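Local atomic coordinates of hypothetical protein Cgl1923 (PDB entry 2P90), a protein that is of unknown function but belongs to the PAC2 family, some of whose relatives act in proteasome assembly, and packs as three copies. Residues Met50-His55 and Asn228-Ala233; Ala59-Asp64 and Val124-Lys129; Asp118-Val123 and Ser180-Lys185. All blocks are in the same frame, centred on the assembly; numbering follows the deposited sequence.

Contact 1 (Met50-His55 and Asn228-Ala233)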
ATOM      1  N   MET B  50      28.536   5.925   2.822  1.00 50.38           N
ATOM      2  CA  MET B  50      28.533   6.574   1.525  1.00 51.69           C
ATOM      3  C   MET B  50      29.187   7.961   1.531  1.00 51.48           C
ATOM      4  O   MET B  50      29.947   8.281   0.627  1.00 50.95           O
ATOM      5  CB  MET B  50      27.125   6.630   0.964  1.00 52.00           C
ATOM      6  CG  MET B  50      27.075   6.349  -0.538  1.00 56.59           C
ATOM      7  SD  MET B  50      26.713   4.652  -1.025  1.00 57.75           S
ATOM      8  CE  MET B  50      24.944   4.781  -0.725  1.00 59.55           C
ATOM      9  N   ASP B  51      28.906   8.757   2.564  1.00 51.88           N
ATOM     10  CA  ASP B  51      29.458  10.088   2.703  1.00 52.61           C
ATOM     11  C   ASP B  51      30.937  10.052   3.052  1.00 52.26           C
ATOM     12  O   ASP B  51      31.687  10.943   2.655  1.00 51.76           O
ATOM     13  CB  ASP B  51      28.757  10.822   3.825  1.00 53.63           C
ATOM     14  CG  ASP B  51      27.361  11.219   3.469  1.00 58.45           C
ATOM     15  OD1 ASP B  51      27.029  11.132   2.256  1.00 63.63           O
ATOM     16  OD2 ASP B  51      26.595  11.625   4.386  1.00 63.01           O
ATOM     17  N   ALA B  52      31.340   9.022   3.788  1.00 51.83           N
ATOM     18  CA  ALA B  52      32.649   8.982   4.411  1.00 52.29           C
ATOM     19  C   ALA B  52      33.706   8.232   3.602  1.00 52.67           C
ATOM     20  O   ALA B  52      34.889   8.535   3.719  1.00 53.36           O
ATOM     21  CB  ALA B  52      32.560   8.387   5.826  1.00 51.78           C
ATOM     22  N   LEU B  53      33.285   7.256   2.800  1.00 52.64           N
ATOM     23  CA  LEU B  53      34.213   6.373   2.085  1.00 51.76           C
ATOM     24  C   LEU B  53      34.066   6.471   0.574  1.00 51.83           C
ATOM     25  O   LEU B  53      32.989   6.879   0.073  1.00 51.90           O
ATOM     26  CB  LEU B  53      34.006   4.932   2.559  1.00 51.64           C
ATOM     27  CG  LEU B  53      34.434   4.654   4.014  1.00 51.76           C
ATOM     28  CD1 LEU B  53      33.932   3.308   4.454  1.00 51.06           C
ATOM     29  CD2 LEU B  53      35.969   4.734   4.218  1.00 50.26           C
ATOM     30  N   ASP B  54      35.123   6.114  -0.165  1.00 51.44           N
ATOM     31  CA  ASP B  54      34.987   6.017  -1.635  1.00 51.77           C
ATOM     32  C   ASP B  54      34.105   4.817  -2.003  1.00 50.96           C
ATOM     33  O   ASP B  54      34.234   3.718  -1.430  1.00 50.07           O
ATOM     34  CB  ASP B  54      36.350   5.983  -2.388  1.00 52.75           C
ATOM     35  CG  ASP B  54      37.189   7.316  -2.219  1.00 55.22           C
ATOM     36  OD1 ASP B  54      36.638   8.459  -2.350  1.00 55.09           O
ATOM     37  OD2 ASP B  54      38.411   7.192  -1.939  1.00 55.86           O
ATOM     38  N   HIS B  55      33.196   5.049  -2.949  1.00 50.60           N
ATOM     39  CA  HIS B  55      32.247   4.031  -3.417  1.00 50.52           C
ATOM     40  C   HIS B  55      32.016   4.183  -4.928  1.00 50.48           C
ATOM     41  O   HIS B  55      32.107   5.279  -5.462  1.00 50.56           O
ATOM     42  CB  HIS B  55      30.921   4.127  -2.653  1.00 49.73           C
ATOM     43  CG  HIS B  55      30.301   5.487  -2.701  1.00 49.54           C
ATOM     44  ND1 HIS B  55      29.411   5.866  -3.681  1.00 52.20           N
ATOM     45  CD2 HIS B  55      30.452   6.565  -1.898  1.00 49.20           C
ATOM     46  CE1 HIS B  55      29.028   7.114  -3.472  1.00 50.52           C
ATOM     47  NE2 HIS B  55      29.644   7.561  -2.392  1.00 47.87           N
ATOM     48  N   ASN B 228      38.110  -1.435   8.299  1.00 57.51           N
ATOM     49  CA  ASN B 228      38.549  -0.257   9.037  1.00 57.84           C
ATOM     50  C   ASN B 228      37.692   0.959   8.651  1.00 57.47           C
ATOM     51  O   ASN B 228      37.918   1.594   7.611  1.00 57.31           O
ATOM     52  CB  ASN B 228      40.079  -0.026   8.840  1.00 57.66           C
ATOM     53  CG  ASN B 228      40.599   1.324   9.434  1.00 58.81           C
ATOM     54  OD1 ASN B 228      39.873   2.079  10.095  1.00 57.51           O
ATOM     55  ND2 ASN B 228      41.880   1.619   9.171  1.00 59.06           N
ATOM     56  N   LEU B 229      36.730   1.291   9.514  1.00 57.62           N
ATOM     57  CA  LEU B 229      35.718   2.309   9.190  1.00 58.18           C
ATOM     58  C   LEU B 229      35.855   3.653   9.928  1.00 58.52           C
ATOM     59  O   LEU B 229      36.011   3.675  11.129  1.00 58.72           O
ATOM     60  CB  LEU B 229      34.307   1.719   9.364  1.00 57.78           C
ATOM     61  CG  LEU B 229      34.005   0.453   8.540  1.00 58.38           C
ATOM     62  CD1 LEU B 229      32.619  -0.109   8.860  1.00 58.44           C
ATOM     63  CD2 LEU B 229      34.148   0.702   7.037  1.00 55.62           C
ATOM     64  N   PRO B 230      35.740   4.783   9.217  1.00 59.12           N
ATOM     65  CA  PRO B 230      35.828   6.026   9.969  1.00 59.99           C
ATOM     66  C   PRO B 230      34.525   6.262  10.760  1.00 61.06           C
ATOM     67  O   PRO B 230      33.475   6.542  10.177  1.00 61.48           O
ATOM     68  CB  PRO B 230      36.021   7.092   8.882  1.00 59.95           C
ATOM     69  CG  PRO B 230      35.465   6.491   7.628  1.00 59.26           C
ATOM     70  CD  PRO B 230      35.463   5.002   7.785  1.00 59.10           C
ATOM     71  N   LEU B 231      34.599   6.148  12.080  1.00 61.78           N
ATOM     72  CA  LEU B 231      33.399   6.142  12.905  1.00 62.11           C
ATOM     73  C   LEU B 231      33.206   7.374  13.798  1.00 62.55           C
ATOM     74  O   LEU B 231      32.168   7.497  14.466  1.00 62.53           O
ATOM     75  CB  LEU B 231      33.385   4.859  13.750  1.00 62.28           C
ATOM     76  CG  LEU B 231      33.130   3.523  13.024  1.00 61.97           C
ATOM     77  CD1 LEU B 231      33.149   2.368  13.980  1.00 61.43           C
ATOM     78  CD2 LEU B 231      31.814   3.536  12.294  1.00 61.13           C
ATOM     79  N   LEU B 232      34.185   8.279  13.807  1.00 62.82           N
ATOM     80  CA  LEU B 232      34.301   9.287  14.881  1.00 63.32           C
ATOM     81  C   LEU B 232      33.203  10.370  14.952  1.00 62.93           C
ATOM     82  O   LEU B 232      32.897  10.860  16.045  1.00 63.28           O
ATOM     83  CB  LEU B 232      35.700   9.941  14.902  1.00 64.09           C
ATOM     84  CG  LEU B 232      36.984   9.089  14.796  1.00 65.84           C
ATOM     85  CD1 LEU B 232      38.206   9.969  14.451  1.00 67.11           C
ATOM     86  CD2 LEU B 232      37.241   8.217  16.033  1.00 67.33           C
ATOM     87  N   ALA B 233      32.632  10.748  13.808  1.00 62.21           N
ATOM     88  CA  ALA B 233      31.505  11.696  13.775  1.00 61.01           C
ATOM     89  C   ALA B 233      30.218  11.115  14.391  1.00 60.40           C
ATOM     90  O   ALA B 233      29.363  11.862  14.896  1.00 59.33           O
ATOM     91  CB  ALA B 233      31.259  12.203  12.363  1.00 61.04           C
TER

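Contact 2 (Ala59-Asp64 and Val124-Lys129)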
ATOM      1  N   ALA B  59      25.418  -1.847  -9.702  1.00 44.56           N
ATOM      2  CA  ALA B  59      24.117  -2.188 -10.279  1.00 44.70           C
ATOM      3  C   ALA B  59      23.036  -1.300  -9.690  1.00 44.71           C
ATOM      4  O   ALA B  59      23.112  -0.927  -8.512  1.00 45.35           O
ATOM      5  CB  ALA B  59      23.788  -3.637 -10.022  1.00 44.79           C
ATOM      6  N   SER B  60      22.051  -0.948 -10.517  1.00 43.35           N
ATOM      7  CA  SER B  60      20.885  -0.215 -10.077  1.00 42.91           C
ATOM      8  C   SER B  60      19.648  -1.031 -10.334  1.00 41.75           C
ATOM      9  O   SER B  60      19.403  -1.494 -11.440  1.00 41.19           O
ATOM     10  CB  SER B  60      20.743   1.101 -10.829  1.00 43.54           C
ATOM     11  OG  SER B  60      21.639   2.063 -10.312  1.00 47.53           O
ATOM     12  N   PHE B  61      18.864  -1.207  -9.294  1.00 40.48           N
ATOM     13  CA  PHE B  61      17.573  -1.827  -9.441  1.00 38.98           C
ATOM     14  C   PHE B  61      16.533  -0.873 -10.063  1.00 38.66           C
ATOM     15  O   PHE B  61      16.597   0.378  -9.900  1.00 37.21           O
ATOM     16  CB  PHE B  61      17.139  -2.404  -8.102  1.00 38.61           C
ATOM     17  CG  PHE B  61      17.918  -3.639  -7.708  1.00 38.88           C
ATOM     18  CD1 PHE B  61      17.371  -4.905  -7.885  1.00 38.57           C
ATOM     19  CD2 PHE B  61      19.225  -3.537  -7.199  1.00 39.73           C
ATOM     20  CE1 PHE B  61      18.095  -6.074  -7.527  1.00 38.53           C
ATOM     21  CE2 PHE B  61      19.964  -4.693  -6.847  1.00 38.79           C
ATOM     22  CZ  PHE B  61      19.385  -5.971  -7.015  1.00 37.65           C
ATOM     23  N   ASN B  62      15.618  -1.481 -10.812  1.00 38.00           N
ATOM     24  CA  ASN B  62      14.510  -0.773 -11.442  1.00 38.78           C
ATOM     25  C   ASN B  62      13.365  -0.601 -10.472  1.00 38.20           C
ATOM     26  O   ASN B  62      12.673  -1.567 -10.135  1.00 38.86           O
ATOM     27  CB  ASN B  62      14.021  -1.521 -12.697  1.00 39.35           C
ATOM     28  CG  ASN B  62      12.923  -0.743 -13.467  1.00 42.34           C
ATOM     29  OD1 ASN B  62      12.520   0.369 -13.085  1.00 47.60           O
ATOM     30  ND2 ASN B  62      12.471  -1.308 -14.552  1.00 40.41           N
ATOM     31  N   ASN B  63      13.170   0.630 -10.029  1.00 37.87           N
ATOM     32  CA  ASN B  63      12.050   1.002  -9.149  1.00 37.85           C
ATOM     33  C   ASN B  63      10.631   0.791  -9.740  1.00 37.13           C
ATOM     34  O   ASN B  63       9.673   0.600  -9.010  1.00 37.49           O
ATOM     35  CB  ASN B  63      12.223   2.449  -8.710  1.00 38.09           C
ATOM     36  CG  ASN B  63      13.283   2.615  -7.630  1.00 41.38           C
ATOM     37  OD1 ASN B  63      13.980   1.650  -7.240  1.00 42.00           O
ATOM     38  ND2 ASN B  63      13.373   3.844  -7.087  1.00 42.99           N
ATOM     39  N   ASP B  64      10.500   0.795 -11.055  1.00 36.98           N
ATOM     40  CA  ASP B  64       9.202   0.502 -11.681  1.00 37.38           C
ATOM     41  C   ASP B  64       8.765  -0.946 -11.430  1.00 37.33           C
ATOM     42  O   ASP B  64       7.559  -1.228 -11.358  1.00 36.76           O
ATOM     43  CB  ASP B  64       9.217   0.829 -13.171  1.00 36.54           C
ATOM     44  CG  ASP B  64       9.110   2.342 -13.456  1.00 39.31           C
ATOM     45  OD1 ASP B  64       8.899   3.179 -12.540  1.00 40.17           O
ATOM     46  OD2 ASP B  64       9.209   2.710 -14.635  1.00 44.28           O
ATOM     47  N   VAL B 124      20.761 -12.917  -5.193  1.00 46.35           N
ATOM     48  CA  VAL B 124      21.640 -14.061  -5.185  1.00 47.79           C
ATOM     49  C   VAL B 124      22.457 -14.224  -6.465  1.00 48.12           C
ATOM     50  O   VAL B 124      23.611 -14.591  -6.369  1.00 48.68           O
ATOM     51  CB  VAL B 124      21.047 -15.398  -4.629  1.00 47.75           C
ATOM     52  CG1 VAL B 124      19.952 -15.157  -3.618  1.00 47.10           C
ATOM     53  CG2 VAL B 124      20.586 -16.278  -5.722  1.00 51.07           C
ATOM     54  N   ASP B 125      21.916 -13.884  -7.635  1.00 48.29           N
ATOM     55  CA  ASP B 125      22.752 -13.914  -8.842  1.00 49.35           C
ATOM     56  C   ASP B 125      23.911 -12.924  -8.751  1.00 49.39           C
ATOM     57  O   ASP B 125      24.964 -13.138  -9.363  1.00 48.70           O
ATOM     58  CB  ASP B 125      21.988 -13.599 -10.131  1.00 50.09           C
ATOM     59  CG  ASP B 125      20.833 -14.549 -10.396  1.00 54.09           C
ATOM     60  OD1 ASP B 125      20.906 -15.768 -10.028  1.00 55.95           O
ATOM     61  OD2 ASP B 125      19.839 -14.036 -10.979  1.00 56.84           O
ATOM     62  N   LEU B 126      23.693 -11.823  -8.026  1.00 49.25           N
ATOM     63  CA  LEU B 126      24.725 -10.810  -7.893  1.00 48.83           C
ATOM     64  C   LEU B 126      25.818 -11.252  -6.916  1.00 49.05           C
ATOM     65  O   LEU B 126      27.005 -10.999  -7.189  1.00 49.17           O
ATOM     66  CB  LEU B 126      24.152  -9.428  -7.530  1.00 48.19           C
ATOM     67  CG  LEU B 126      23.420  -8.665  -8.633  1.00 46.42           C
ATOM     68  CD1 LEU B 126      22.640  -7.481  -8.060  1.00 44.55           C
ATOM     69  CD2 LEU B 126      24.385  -8.221  -9.720  1.00 46.94           C
ATOM     70  N   VAL B 127      25.438 -11.921  -5.816  1.00 48.85           N
ATOM     71  CA  VAL B 127      26.444 -12.436  -4.904  1.00 49.47           C
ATOM     72  C   VAL B 127      27.338 -13.518  -5.545  1.00 50.71           C
ATOM     73  O   VAL B 127      28.560 -13.556  -5.285  1.00 50.38           O
ATOM     74  CB  VAL B 127      25.927 -12.866  -3.473  1.00 49.74           C
ATOM     75  CG1 VAL B 127      24.649 -12.165  -3.067  1.00 48.92           C
ATOM     76  CG2 VAL B 127      25.892 -14.396  -3.260  1.00 48.43           C
ATOM     77  N   GLU B 128      26.733 -14.370  -6.377  1.00 50.83           N
ATOM     78  CA  GLU B 128      27.504 -15.299  -7.184  1.00 52.70           C
ATOM     79  C   GLU B 128      28.392 -14.577  -8.179  1.00 52.41           C
ATOM     80  O   GLU B 128      29.608 -14.822  -8.226  1.00 52.34           O
ATOM     81  CB  GLU B 128      26.606 -16.330  -7.883  1.00 53.08           C
ATOM     82  CG  GLU B 128      26.550 -17.643  -7.094  1.00 56.66           C
ATOM     83  CD  GLU B 128      25.129 -18.173  -6.945  1.00 62.01           C
ATOM     84  OE1 GLU B 128      24.275 -17.902  -7.836  1.00 65.83           O
ATOM     85  OE2 GLU B 128      24.864 -18.874  -5.942  1.00 61.73           O
ATOM     86  N   LYS B 129      27.785 -13.676  -8.953  1.00 51.94           N
ATOM     87  CA  LYS B 129      28.504 -12.885  -9.925  1.00 51.66           C
ATOM     88  C   LYS B 129      29.788 -12.291  -9.313  1.00 50.70           C
ATOM     89  O   LYS B 129      30.834 -12.286  -9.934  1.00 50.66           O
ATOM     90  CB  LYS B 129      27.585 -11.781 -10.465  1.00 52.10           C
ATOM     91  CG  LYS B 129      28.043 -11.116 -11.760  1.00 54.15           C
ATOM     92  CD  LYS B 129      27.853 -12.057 -12.936  1.00 60.55           C
ATOM     93  CE  LYS B 129      28.668 -11.630 -14.172  1.00 63.52           C
ATOM     94  NZ  LYS B 129      30.118 -12.053 -14.217  1.00 64.91           N
TER

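Contact 3 (Asp118-Val123 and Ser180-Lys185)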
ATOM      1  N   ASP B 118      11.497 -12.419  -7.284  1.00 37.32           N
ATOM      2  CA  ASP B 118      12.457 -11.989  -8.299  1.00 38.59           C
ATOM      3  C   ASP B 118      13.605 -11.183  -7.698  1.00 38.90           C
ATOM      4  O   ASP B 118      14.739 -11.320  -8.132  1.00 39.74           O
ATOM      5  CB  ASP B 118      11.789 -11.184  -9.409  1.00 39.10           C
ATOM      6  CG  ASP B 118      10.701 -11.984 -10.169  1.00 42.66           C
ATOM      7  OD1 ASP B 118      10.738 -13.230 -10.178  1.00 46.08           O
ATOM      8  OD2 ASP B 118       9.795 -11.354 -10.760  1.00 45.70           O
ATOM      9  N   PHE B 119      13.309 -10.365  -6.691  1.00 38.52           N
ATOM     10  CA  PHE B 119      14.320  -9.522  -6.048  1.00 38.79           C
ATOM     11  C   PHE B 119      15.376 -10.328  -5.290  1.00 39.42           C
ATOM     12  O   PHE B 119      16.574 -10.099  -5.449  1.00 39.88           O
ATOM     13  CB  PHE B 119      13.667  -8.491  -5.102  1.00 37.38           C
ATOM     14  CG  PHE B 119      14.657  -7.669  -4.351  1.00 38.42           C
ATOM     15  CD1 PHE B 119      15.400  -6.683  -5.007  1.00 39.87           C
ATOM     16  CD2 PHE B 119      14.866  -7.875  -2.972  1.00 37.77           C
ATOM     17  CE1 PHE B 119      16.350  -5.925  -4.307  1.00 38.11           C
ATOM     18  CE2 PHE B 119      15.821  -7.140  -2.276  1.00 36.14           C
ATOM     19  CZ  PHE B 119      16.558  -6.161  -2.929  1.00 37.30           C
ATOM     20  N   SER B 120      14.933 -11.245  -4.444  1.00 39.35           N
ATOM     21  CA  SER B 120      15.872 -12.049  -3.700  1.00 39.83           C
ATOM     22  C   SER B 120      16.657 -12.972  -4.657  1.00 39.81           C
ATOM     23  O   SER B 120      17.859 -13.126  -4.501  1.00 39.74           O
ATOM     24  CB  SER B 120      15.136 -12.800  -2.620  1.00 39.73           C
ATOM     25  OG  SER B 120      14.399 -13.804  -3.229  1.00 41.48           O
ATOM     26  N   ASN B 121      16.015 -13.502  -5.699  1.00 40.01           N
ATOM     27  CA  ASN B 121      16.759 -14.179  -6.756  1.00 40.76           C
ATOM     28  C   ASN B 121      17.780 -13.321  -7.514  1.00 40.74           C
ATOM     29  O   ASN B 121      18.840 -13.798  -7.815  1.00 40.30           O
ATOM     30  CB  ASN B 121      15.829 -14.932  -7.701  1.00 41.37           C
ATOM     31  CG  ASN B 121      15.246 -16.185  -7.046  1.00 44.71           C
ATOM     32  OD1 ASN B 121      15.977 -17.109  -6.698  1.00 50.73           O
ATOM     33  ND2 ASN B 121      13.938 -16.219  -6.874  1.00 46.02           N
ATOM     34  N   ALA B 122      17.449 -12.072  -7.832  1.00 40.96           N
ATOM     35  CA  ALA B 122      18.372 -11.183  -8.508  1.00 41.69           C
ATOM     36  C   ALA B 122      19.573 -10.880  -7.605  1.00 42.88           C
ATOM     37  O   ALA B 122      20.732 -10.763  -8.077  1.00 42.13           O
ATOM     38  CB  ALA B 122      17.662  -9.883  -8.905  1.00 41.31           C
ATOM     39  N   VAL B 123      19.294 -10.751  -6.303  1.00 43.26           N
ATOM     40  CA  VAL B 123      20.361 -10.495  -5.363  1.00 43.87           C
ATOM     41  C   VAL B 123      21.313 -11.704  -5.219  1.00 45.19           C
ATOM     42  O   VAL B 123      22.545 -11.523  -5.179  1.00 44.64           O
ATOM     43  CB  VAL B 123      19.892  -9.911  -4.008  1.00 43.42           C
ATOM     44  CG1 VAL B 123      21.093  -9.794  -3.073  1.00 42.15           C
ATOM     45  CG2 VAL B 123      19.303  -8.523  -4.227  1.00 42.31           C
ATOM     46  N   SER B 180      14.572  -8.611   3.004  1.00 40.83           N
ATOM     47  CA  SER B 180      15.860  -9.130   3.459  1.00 41.24           C
ATOM     48  C   SER B 180      15.787 -10.520   4.145  1.00 41.38           C
ATOM     49  O   SER B 180      16.705 -11.319   3.970  1.00 39.76           O
ATOM     50  CB  SER B 180      16.570  -8.125   4.347  1.00 41.25           C
ATOM     51  OG  SER B 180      15.793  -7.871   5.497  1.00 42.85           O
ATOM     52  N   LEU B 181      14.730 -10.778   4.928  1.00 41.07           N
ATOM     53  CA  LEU B 181      14.516 -12.094   5.553  1.00 41.92           C
ATOM     54  C   LEU B 181      14.298 -13.183   4.494  1.00 42.61           C
ATOM     55  O   LEU B 181      14.892 -14.270   4.578  1.00 43.63           O
ATOM     56  CB  LEU B 181      13.360 -12.062   6.547  1.00 41.51           C
ATOM     57  CG  LEU B 181      13.694 -11.328   7.858  1.00 42.24           C
ATOM     58  CD1 LEU B 181      12.464 -10.920   8.599  1.00 40.05           C
ATOM     59  CD2 LEU B 181      14.605 -12.186   8.766  1.00 38.69           C
ATOM     60  N   MET B 182      13.511 -12.866   3.461  1.00 42.73           N
ATOM     61  CA  MET B 182      13.345 -13.770   2.317  1.00 41.50           C
ATOM     62  C   MET B 182      14.713 -14.041   1.684  1.00 42.38           C
ATOM     63  O   MET B 182      15.018 -15.174   1.304  1.00 43.38           O
ATOM     64  CB  MET B 182      12.366 -13.195   1.257  1.00 40.56           C
ATOM     65  CG  MET B 182      12.066 -14.203   0.113  1.00 40.41           C
ATOM     66  SD  MET B 182      10.850 -13.835  -1.190  1.00 37.18           S
ATOM     67  CE  MET B 182       9.355 -13.859  -0.229  1.00 35.91           C
ATOM     68  N   LEU B 183      15.522 -12.997   1.530  1.00 42.40           N
ATOM     69  CA  LEU B 183      16.806 -13.155   0.877  1.00 43.32           C
ATOM     70  C   LEU B 183      17.731 -14.045   1.733  1.00 44.28           C
ATOM     71  O   LEU B 183      18.448 -14.917   1.195  1.00 43.66           O
ATOM     72  CB  LEU B 183      17.434 -11.795   0.602  1.00 42.45           C
ATOM     73  CG  LEU B 183      18.921 -11.717   0.283  1.00 43.21           C
ATOM     74  CD1 LEU B 183      19.259 -12.423  -1.036  1.00 41.14           C
ATOM     75  CD2 LEU B 183      19.432 -10.232   0.298  1.00 44.12           C
ATOM     76  N   GLU B 184      17.667 -13.837   3.051  1.00 45.40           N
ATOM     77  CA  GLU B 184      18.400 -14.650   4.024  1.00 48.16           C
ATOM     78  C   GLU B 184      18.041 -16.107   3.867  1.00 49.04           C
ATOM     79  O   GLU B 184      18.929 -16.920   3.690  1.00 50.17           O
ATOM     80  CB  GLU B 184      18.116 -14.233   5.468  1.00 48.18           C
ATOM     81  CG  GLU B 184      18.778 -12.947   5.874  1.00 49.01           C
ATOM     82  CD  GLU B 184      18.774 -12.794   7.362  1.00 53.17           C
ATOM     83  OE1 GLU B 184      19.351 -13.697   8.037  1.00 59.66           O
ATOM     84  OE2 GLU B 184      18.232 -11.788   7.863  1.00 49.87           O
ATOM     85  N   LYS B 185      16.747 -16.424   3.908  1.00 49.97           N
ATOM     86  CA  LYS B 185      16.299 -17.796   3.743  1.00 50.48           C
ATOM     87  C   LYS B 185      16.757 -18.424   2.427  1.00 50.70           C
ATOM     88  O   LYS B 185      17.105 -19.591   2.400  1.00 51.24           O
ATOM     89  CB  LYS B 185      14.785 -17.914   3.916  1.00 50.92           C
ATOM     90  CG  LYS B 185      14.381 -19.263   4.507  1.00 52.72           C
ATOM     91  CD  LYS B 185      12.882 -19.479   4.498  1.00 56.17           C
ATOM     92  CE  LYS B 185      12.559 -20.975   4.626  1.00 56.02           C
ATOM     93  NZ  LYS B 185      13.209 -21.795   3.553  1.00 57.65           N
TER

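Contact 1 (Met50-His55 and Asn228-Ala233)
The puckered ring of Pro230 turns its CG-CD side to the 50-55 segment, where it meets Leu53 and Ala52. Leu53 CD2 lies 3.6 Å from Pro230 CD, and Ala52 CB reaches Pro230 CG at 3.9 Å. The flat His55 imidazole is covered from within its own segment: Met50 CG sits 3.4 Å above one face, displaced toward the rim. Leu53, the first residue beyond helix 41-52 to leave helical backbone angles, carries the contact together with Pro230. With its CG beside the backbone N (chi1 -68°), CD2 and CG lie on the proline; CD1 touches Pro230 CD too, but comes nearest Leu229 CD2, at 3.7 Å, the two leucines crossing at about a right angle. Branched leucine suits a site with two neighbours to cover; Ala52, short and solvent-exposed, offers a single methyl to Pro230 CG. These touches join the helix-to-strand turn to the chain entering helix 232-250. Leu229 also touches Ala222 of helix 211-225, and Leu53 touches Val96 of strand 92-97. With only apolar carbons meeting and no hydrogen bond between the segments, the small contact presumably rests on van der Waals packing and the burial of Leu53 and Leu229.

Contact 2 (Ala59-Asp64 and Val124-Lys129)
Leu126 reaches from helix 116-129 toward Phe61 and Ala59 of strand 54-61. Its CB is directed at the strand, and CG, set beside the backbone N (chi1 -73°), continues that way without itself touching the segment. The contact is made at the tip: CD1 comes within 3.7 Å of Phe61 CZ and 4.1 Å of Phe61 CE2, approaching the ring obliquely. The same methyl lies 4.5 Å from Ala59 CB, a looser touch. The two large side chains come from opposite directions, so that the flat phenyl and the branched leucine span the gap between strand and helix, where the nearest CA atoms, those of Ala59 and Leu126, are 9.0 Å apart. This is a helix packed on a mixed beta-sheet, in an alpha/beta arrangement: strand 54-61 lies between strands 9-11 and 92-97, and Tyr9 and Leu11 touch both Ala59 and Leu126. Small Ala59 suits a buried strand position bordered by Tyr9, Leu11 and Leu126. The ring of Phe61 is held further by Phe119, which it meets edge-to-face. Past the strand, Asn62 is the N-cap of a weakly bonded helix; its OD1 accepts from Asp64 N at 2.9 Å, with the donor 54° out of the carbonyl plane. The carboxylate of Asp64 accepts from two backbone N atoms of the second subunit, OD1 from its Gly117 and OD2 from its Asp118.

Contact 3 (Asp118-Val123 and Ser180-Lys185)
Ser120 and Leu183 bring the two helices together, their CA atoms only 4.8 Å apart. Ser120 CB lies 3.9 Å from Leu183 CA and 4.1 Å from Leu183 CB, a closeness that suits a residue as small as serine. One turn on, Val123 CG1, anti to its own N (chi1 175°), lies against both methyls of Leu183, 3.8 Å from CD2 and likewise from CD1; the two side chains cross at about a right angle. Leu183 CD1 also rests 3.8 Å from Ser120 O. On the other flank, Met182, extended until its bend at chi3, brings SD to 4.1 Å from Ser120 OG. The axes of the short segments approach to 9.1 Å and cross at -53°, consistent with ridges-into-grooves packing of neighbouring helices. In this alpha/beta fold helix 116-129 leans on helix 179-189, which sends Ser180, Leu181 and Glu184 onto strands 134-143 and 153-157 of the mixed sheet. Behind the first shell, Ser120 OG is hydrogen-bonded to Trp116 O, which satisfies this buried hydroxyl within its own helix. Val123 turns its other methyl, CG2, over one face of the Phe119 ring, 3.8 Å above the plane and displaced toward the rim. Farther out, Ser180 OG and Glu184 OE2 both hydrogen-bond Tyr139 OH, tying helix 179-189 to strand 134-143, and Met182 packs on Met86 of the third subunit.

In the fold
Contacts 2 and 3 form one continuous region: their centres lie 10 Å apart, and Phe61 and Val124 from contact 2 touch residues of contact 3. Contact 1 stands apart, its centre 24 Å from that of contact 2 and 27 Å from that of contact 3. Along the chain, contact 1 supplies the first and last segments; between them those of contacts 2 and 3 alternate, 59-64, 118-123, 124-129 and 180-185. Strand 54-61 links contact 1 at its start to contact 2 at its end, and helix 116-129 links contacts 2 and 3. This region also reaches the subunit interfaces, where Asp64 of one copy hydrogen-bonds the backbone of Asp118 of a neighbouring copy.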